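Local coordinates for protein TetR-family transcriptional regulator (Pectobacterium atrosepticum, PDB 2HYT) that probably binds cis-regulatory DNA as a two-chain transcription factor with an N-terminal helix-turn-helix domain, at residues A15-T20 against H51-K56; D36-Q41 against G47-H52. All blocks are in the same frame, centred on the assembly; numbering follows the deposited sequence.

Contact 1 (A15-T20 against H51-K56)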
loop_
_atom_site.group_PDB
_atom_site.type_symbol
_atom_site.label_atom_id
_atom_site.label_comp_id
_atom_site.label_asym_id
_atom_site.label_seq_id
_atom_site.Cartn_x
_atom_site.Cartn_y
_atom_site.Cartn_z
ATOM N N ALA A 15 -27.286 -5.747 7.413
ATOM C CA ALA A 15 -27.150 -5.750 5.939
ATOM C C ALA A 15 -27.989 -4.666 5.245
ATOM O O ALA A 15 -27.515 -4.012 4.266
ATOM C CB ALA A 15 -27.509 -7.183 5.405
ATOM N N THR A 16 -29.229 -4.449 5.714
ATOM C CA THR A 16 -30.070 -3.373 5.156
ATOM C C THR A 16 -29.456 -2.003 5.439
ATOM O O THR A 16 -29.446 -1.137 4.590
ATOM C CB THR A 16 -31.553 -3.448 5.619
ATOM O OG1 THR A 16 -31.681 -2.848 6.916
ATOM C CG2 THR A 16 -32.041 -4.929 5.622
ATOM N N LEU A 17 -28.920 -1.830 6.656
ATOM C CA LEU A 17 -28.334 -0.528 7.006
ATOM C C LEU A 17 -27.088 -0.246 6.180
ATOM O O LEU A 17 -26.851 0.848 5.742
ATOM C CB LEU A 17 -28.012 -0.455 8.483
ATOM C CG LEU A 17 -29.211 -0.485 9.398
ATOM C CD1 LEU A 17 -28.724 -0.751 10.848
ATOM C CD2 LEU A 17 -30.020 0.796 9.293
ATOM N N LEU A 18 -26.321 -1.294 5.930
ATOM C CA LEU A 18 -25.105 -1.169 5.156
ATOM C C LEU A 18 -25.423 -0.798 3.706
ATOM O O LEU A 18 -24.790 0.079 3.127
ATOM C CB LEU A 18 -24.286 -2.477 5.237
ATOM C CG LEU A 18 -22.798 -2.325 4.960
ATOM C CD1 LEU A 18 -22.197 -1.572 6.151
ATOM C CD2 LEU A 18 -22.098 -3.735 4.726
ATOM N N ALA A 19 -26.440 -1.431 3.125
ATOM C CA ALA A 19 -26.824 -1.172 1.760
ATOM C C ALA A 19 -27.319 0.263 1.642
ATOM O O ALA A 19 -26.987 0.993 0.692
ATOM C CB ALA A 19 -27.930 -2.185 1.293
ATOM N N THR A 20 -28.118 0.679 2.639
ATOM C CA THR A 20 -28.629 2.068 2.628
ATOM C C THR A 20 -27.522 3.066 2.794
ATOM O O THR A 20 -27.479 4.075 2.099
ATOM C CB THR A 20 -29.669 2.258 3.728
ATOM O OG1 THR A 20 -30.789 1.474 3.369
ATOM C CG2 THR A 20 -30.072 3.764 3.894
ATOM N N HIS A 51 -25.849 1.702 17.147
ATOM C CA HIS A 51 -26.004 0.375 17.739
ATOM C C HIS A 51 -25.325 -0.733 16.947
ATOM O O HIS A 51 -24.638 -1.597 17.486
ATOM C CB HIS A 51 -27.488 0.082 17.813
ATOM C CG HIS A 51 -27.817 -1.231 18.410
ATOM N ND1 HIS A 51 -27.488 -1.547 19.712
ATOM C CD2 HIS A 51 -28.542 -2.274 17.938
ATOM C CE1 HIS A 51 -27.941 -2.760 19.992
ATOM N NE2 HIS A 51 -28.595 -3.216 18.942
ATOM N N HIS A 52 -25.462 -0.668 15.615
ATOM C CA HIS A 52 -24.829 -1.678 14.785
ATOM C C HIS A 52 -23.330 -1.478 14.496
ATOM O O HIS A 52 -22.591 -2.470 14.340
ATOM C CB HIS A 52 -25.590 -1.839 13.454
ATOM C CG HIS A 52 -26.878 -2.574 13.602
ATOM N ND1 HIS A 52 -26.989 -3.936 13.399
ATOM C CD2 HIS A 52 -28.094 -2.142 13.978
ATOM C CE1 HIS A 52 -28.246 -4.295 13.592
ATOM N NE2 HIS A 52 -28.927 -3.236 13.989
ATOM N N PHE A 53 -22.885 -0.226 14.321
ATOM C CA PHE A 53 -21.552 0.046 13.814
ATOM C C PHE A 53 -20.633 0.819 14.774
ATOM O O PHE A 53 -19.443 0.907 14.521
ATOM C CB PHE A 53 -21.671 0.792 12.479
ATOM C CG PHE A 53 -22.487 0.043 11.451
ATOM C CD1 PHE A 53 -21.978 -1.059 10.809
ATOM C CD2 PHE A 53 -23.799 0.380 11.211
ATOM C CE1 PHE A 53 -22.739 -1.772 9.900
ATOM C CE2 PHE A 53 -24.544 -0.305 10.268
ATOM C CZ PHE A 53 -24.034 -1.412 9.656
ATOM N N GLY A 54 -21.179 1.388 15.842
ATOM C CA GLY A 54 -20.365 2.058 16.859
ATOM C C GLY A 54 -20.121 3.517 16.536
ATOM O O GLY A 54 -20.473 4.421 17.291
ATOM N N ASP A 55 -19.471 3.724 15.390
ATOM C CA ASP A 55 -19.145 5.077 14.882
ATOM C C ASP A 55 -19.099 5.089 13.384
ATOM O O ASP A 55 -19.215 4.055 12.745
ATOM C CB ASP A 55 -17.821 5.605 15.501
ATOM C CG ASP A 55 -16.602 4.731 15.230
ATOM O OD1 ASP A 55 -16.646 3.726 14.484
ATOM O OD2 ASP A 55 -15.511 5.093 15.783
ATOM N N LYS A 56 -18.898 6.278 12.816
ATOM C CA LYS A 56 -18.848 6.423 11.361
ATOM C C LYS A 56 -17.720 5.627 10.753
ATOM O O LYS A 56 -17.898 4.993 9.735
ATOM C CB LYS A 56 -18.748 7.922 10.980
ATOM C CG LYS A 56 -19.059 8.218 9.523
ATOM C CD LYS A 56 -18.876 9.699 9.261
ATOM C CE LYS A 56 -19.245 10.022 7.843
ATOM N NZ LYS A 56 -18.877 11.409 7.567
#
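Leu17 and Phe53 meet at a ring edge: CB of Leu17 lies near the plane of the phenyl ring, 3.9 Å from its CE2. Further out on the same leucine, the CD1 methyl reaches the neighbouring histidine and sits over one face of the imidazole. CD1 of Leu17 is 3.9 Å from the centroid of the His52 ring and only 29° off the ring normal, which places this CH-pi contact over the face; it is displaced toward His52 CD2, which the methyl approaches to 3.5 Å. The two side chains cross at about a right angle. Leu18 comes to Phe53 obliquely: Leu18 CD1 lies 3.8 Å from Phe53 CE1, with Phe53 CZ next. This holds for one of two modelled conformers of Leu18, in which CG stands opposite the backbone N (chi1 -157°) and the branch swings round to the phenyl ring, so this contact is less certain. The CB of His52 lies 3.6 Å above one face of the Phe53 ring, offset toward the rim, so the ring is hemmed in by its own helix as well as by helix 7-28. Across the two segments the contact is van der Waals and CH-pi packing. The chain leaves the helix at Gly54, whose positive phi suits glycine, and Asp55 then N-caps helix 56-81, OD1 accepting a hydrogen bond from Gly58 N. Arg14 NH1 of helix 7-28 bonds the carbonyl O of His52, and Lys56 NZ reaches the carbonyl O of Tyr30. Helix 7-28 thus packs against the C-terminal end of helix 48-53, the second helix of the predicted helix-turn-helix and probably the recognition helix, while Leu18 also packs on Leu59, Ala62, Val63 and Gln66 of helix 56-81.

Contact 2 (D36-Q41 against G47-H52)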
loop_
_atom_site.group_PDB
_atom_site.type_symbol
_atom_site.label_atom_id
_atom_site.label_comp_id
_atom_site.label_asym_id
_atom_site.label_seq_id
_atom_site.Cartn_x
_atom_site.Cartn_y
_atom_site.Cartn_z
ATOM N N ASP A 36 -26.076 11.337 11.760
ATOM C CA ASP A 36 -27.404 11.922 11.852
ATOM C C ASP A 36 -27.997 12.243 10.480
ATOM O O ASP A 36 -29.222 12.142 10.295
ATOM C CB ASP A 36 -27.409 13.188 12.728
ATOM C CG ASP A 36 -27.170 12.889 14.218
ATOM O OD1 ASP A 36 -27.123 11.715 14.645
ATOM O OD2 ASP A 36 -27.055 13.881 14.971
ATOM N N ASP A 37 -27.155 12.680 9.528
ATOM C CA ASP A 37 -27.643 12.963 8.170
ATOM C C ASP A 37 -28.208 11.668 7.568
ATOM O O ASP A 37 -29.286 11.669 6.946
ATOM C CB ASP A 37 -26.556 13.490 7.241
ATOM C CG ASP A 37 -26.086 14.906 7.576
ATOM O OD1 ASP A 37 -26.860 15.702 8.165
ATOM O OD2 ASP A 37 -24.914 15.215 7.240
ATOM N N LEU A 38 -27.466 10.583 7.745
ATOM C CA LEU A 38 -27.847 9.299 7.137
ATOM C C LEU A 38 -29.136 8.830 7.765
ATOM O O LEU A 38 -30.054 8.375 7.069
ATOM C CB LEU A 38 -26.718 8.292 7.351
ATOM C CG LEU A 38 -26.834 6.928 6.725
ATOM C CD1 LEU A 38 -27.408 6.918 5.353
ATOM C CD2 LEU A 38 -25.393 6.360 6.767
ATOM N N THR A 39 -29.221 8.963 9.091
ATOM C CA THR A 39 -30.435 8.621 9.827
ATOM C C THR A 39 -31.653 9.383 9.292
ATOM O O THR A 39 -32.691 8.833 8.993
ATOM C CB THR A 39 -30.207 8.873 11.326
ATOM O OG1 THR A 39 -29.164 7.981 11.784
ATOM C CG2 THR A 39 -31.540 8.707 12.137
ATOM N N ALA A 40 -31.486 10.676 9.101
ATOM C CA ALA A 40 -32.571 11.493 8.576
ATOM C C ALA A 40 -32.946 11.115 7.131
ATOM O O ALA A 40 -34.128 10.942 6.833
ATOM C CB ALA A 40 -32.179 13.014 8.676
ATOM N N GLN A 41 -31.938 10.988 6.244
ATOM C CA GLN A 41 -32.151 10.773 4.829
ATOM C C GLN A 41 -32.787 9.430 4.549
ATOM O O GLN A 41 -33.634 9.318 3.635
ATOM C CB GLN A 41 -30.841 10.956 4.055
ATOM C CG GLN A 41 -30.425 12.422 4.094
ATOM C CD GLN A 41 -29.067 12.696 3.460
ATOM O OE1 GLN A 41 -28.734 12.122 2.417
ATOM N NE2 GLN A 41 -28.299 13.625 4.057
ATOM N N GLY A 47 -30.366 6.163 16.663
ATOM C CA GLY A 47 -29.474 5.199 17.310
ATOM C C GLY A 47 -29.216 3.891 16.598
ATOM O O GLY A 47 -28.294 3.165 16.961
ATOM N N ALA A 48 -29.950 3.594 15.522
ATOM C CA ALA A 48 -29.766 2.304 14.861
ATOM C C ALA A 48 -28.339 2.104 14.337
ATOM O O ALA A 48 -27.709 1.029 14.519
ATOM C CB ALA A 48 -30.804 2.173 13.724
ATOM N N LEU A 49 -27.842 3.115 13.635
ATOM C CA LEU A 49 -26.488 3.060 13.068
ATOM C C LEU A 49 -25.420 2.977 14.166
ATOM O O LEU A 49 -24.487 2.192 14.053
ATOM C CB LEU A 49 -26.222 4.270 12.180
ATOM C CG LEU A 49 -27.014 4.394 10.887
ATOM C CD1 LEU A 49 -26.760 5.768 10.246
ATOM C CD2 LEU A 49 -26.665 3.270 9.964
ATOM N N TYR A 50 -25.563 3.754 15.251
ATOM C CA TYR A 50 -24.602 3.624 16.343
ATOM C C TYR A 50 -24.656 2.224 16.985
ATOM O O TYR A 50 -23.627 1.610 17.301
ATOM C CB TYR A 50 -24.800 4.666 17.412
ATOM C CG TYR A 50 -24.482 6.069 16.951
ATOM C CD1 TYR A 50 -23.212 6.377 16.481
ATOM C CD2 TYR A 50 -25.415 7.057 17.009
ATOM C CE1 TYR A 50 -22.888 7.646 16.075
ATOM C CE2 TYR A 50 -25.096 8.343 16.601
ATOM C CZ TYR A 50 -23.846 8.613 16.126
ATOM O OH TYR A 50 -23.521 9.893 15.742
ATOM N N HIS A 51 -25.849 1.702 17.147
ATOM C CA HIS A 51 -26.004 0.375 17.739
ATOM C C HIS A 51 -25.325 -0.733 16.947
ATOM O O HIS A 51 -24.638 -1.597 17.486
ATOM C CB HIS A 51 -27.488 0.082 17.813
ATOM C CG HIS A 51 -27.817 -1.231 18.410
ATOM N ND1 HIS A 51 -27.488 -1.547 19.712
ATOM C CD2 HIS A 51 -28.542 -2.274 17.938
ATOM C CE1 HIS A 51 -27.941 -2.760 19.992
ATOM N NE2 HIS A 51 -28.595 -3.216 18.942
ATOM N N HIS A 52 -25.462 -0.668 15.615
ATOM C CA HIS A 52 -24.829 -1.678 14.785
ATOM C C HIS A 52 -23.330 -1.478 14.496
ATOM O O HIS A 52 -22.591 -2.470 14.340
ATOM C CB HIS A 52 -25.590 -1.839 13.454
ATOM C CG HIS A 52 -26.878 -2.574 13.602
ATOM N ND1 HIS A 52 -26.989 -3.936 13.399
ATOM C CD2 HIS A 52 -28.094 -2.142 13.978
ATOM C CE1 HIS A 52 -28.246 -4.295 13.592
ATOM N NE2 HIS A 52 -28.927 -3.236 13.989
HETATM O O HOH W 1 -24.894 11.832 16.322
HETATM O O HOH W 2 -29.728 5.590 13.051
#
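Leu38 and Leu49 meet through opposite choices of first torsion: CG of Leu38 stands trans to the backbone N (chi1 -175°), whereas CG of Leu49 lies beside its own N (chi1 -67°). The two side chains cross at about a right angle, and the CD1 methyl of Leu49 settles against the branch point of Leu38, 3.7 Å from Leu38 CG, with CB and CD2 of Leu38 scarcely farther. The same Leu49 CD1 lies 3.6 Å from Thr39 OG1, as Thr39 and Leu49 slide past each other in opposite directions. That hydroxyl also bonds the carbonyl O of Met35 and accepts a hydrogen bond from a water, 2.8 Å from OG1, which in turn accepts one from Leu49 N at 3.2 Å. A polar bridge therefore runs beside the apolar contact and engages an amide in the first turn of helix 48-53. Helices 35-42 and 48-53 form the predicted helix-turn-helix of the TetR family; their short segments run at 123° to each other, with axes 10.6 Å apart, and Gly47, at positive phi, is the N-cap of the second, the probable recognition helix. On the solvent-facing side a second water donates to Asp36 OD1 at 2.8 Å. It also lies at the edge of the Tyr50 ring, in its plane, but at a suspiciously short 2.4 Å from Tyr50 OH, so a bridge between the two side chains is doubtful in detail. On the inner side Leu38 packs on Val24 of helix 7-28, and Leu49 also touches Met35 and Leu44.

Overall arrangement
From the N terminus, helix 7-28 supplies 15-20, the first half of contact 1; the chain then passes through helix 35-42 and the turn to helix 48-53, where 51-56 closes a loop with 30 residues between the segments. Contact 2 closes a much shorter loop between 36-41 and 47-52; its five-residue connection lies within the longer one, while the second segments overlap at His51 and His52. Both contacts thus end on helix 48-53, and their centres lie 8 Å apart. They also touch: Leu17 CD2 is 4.2 Å from Leu49 CD2. Together they tie all three helices of the N-terminal domain, and segment 51-56 ends on the first residue of helix 56-81.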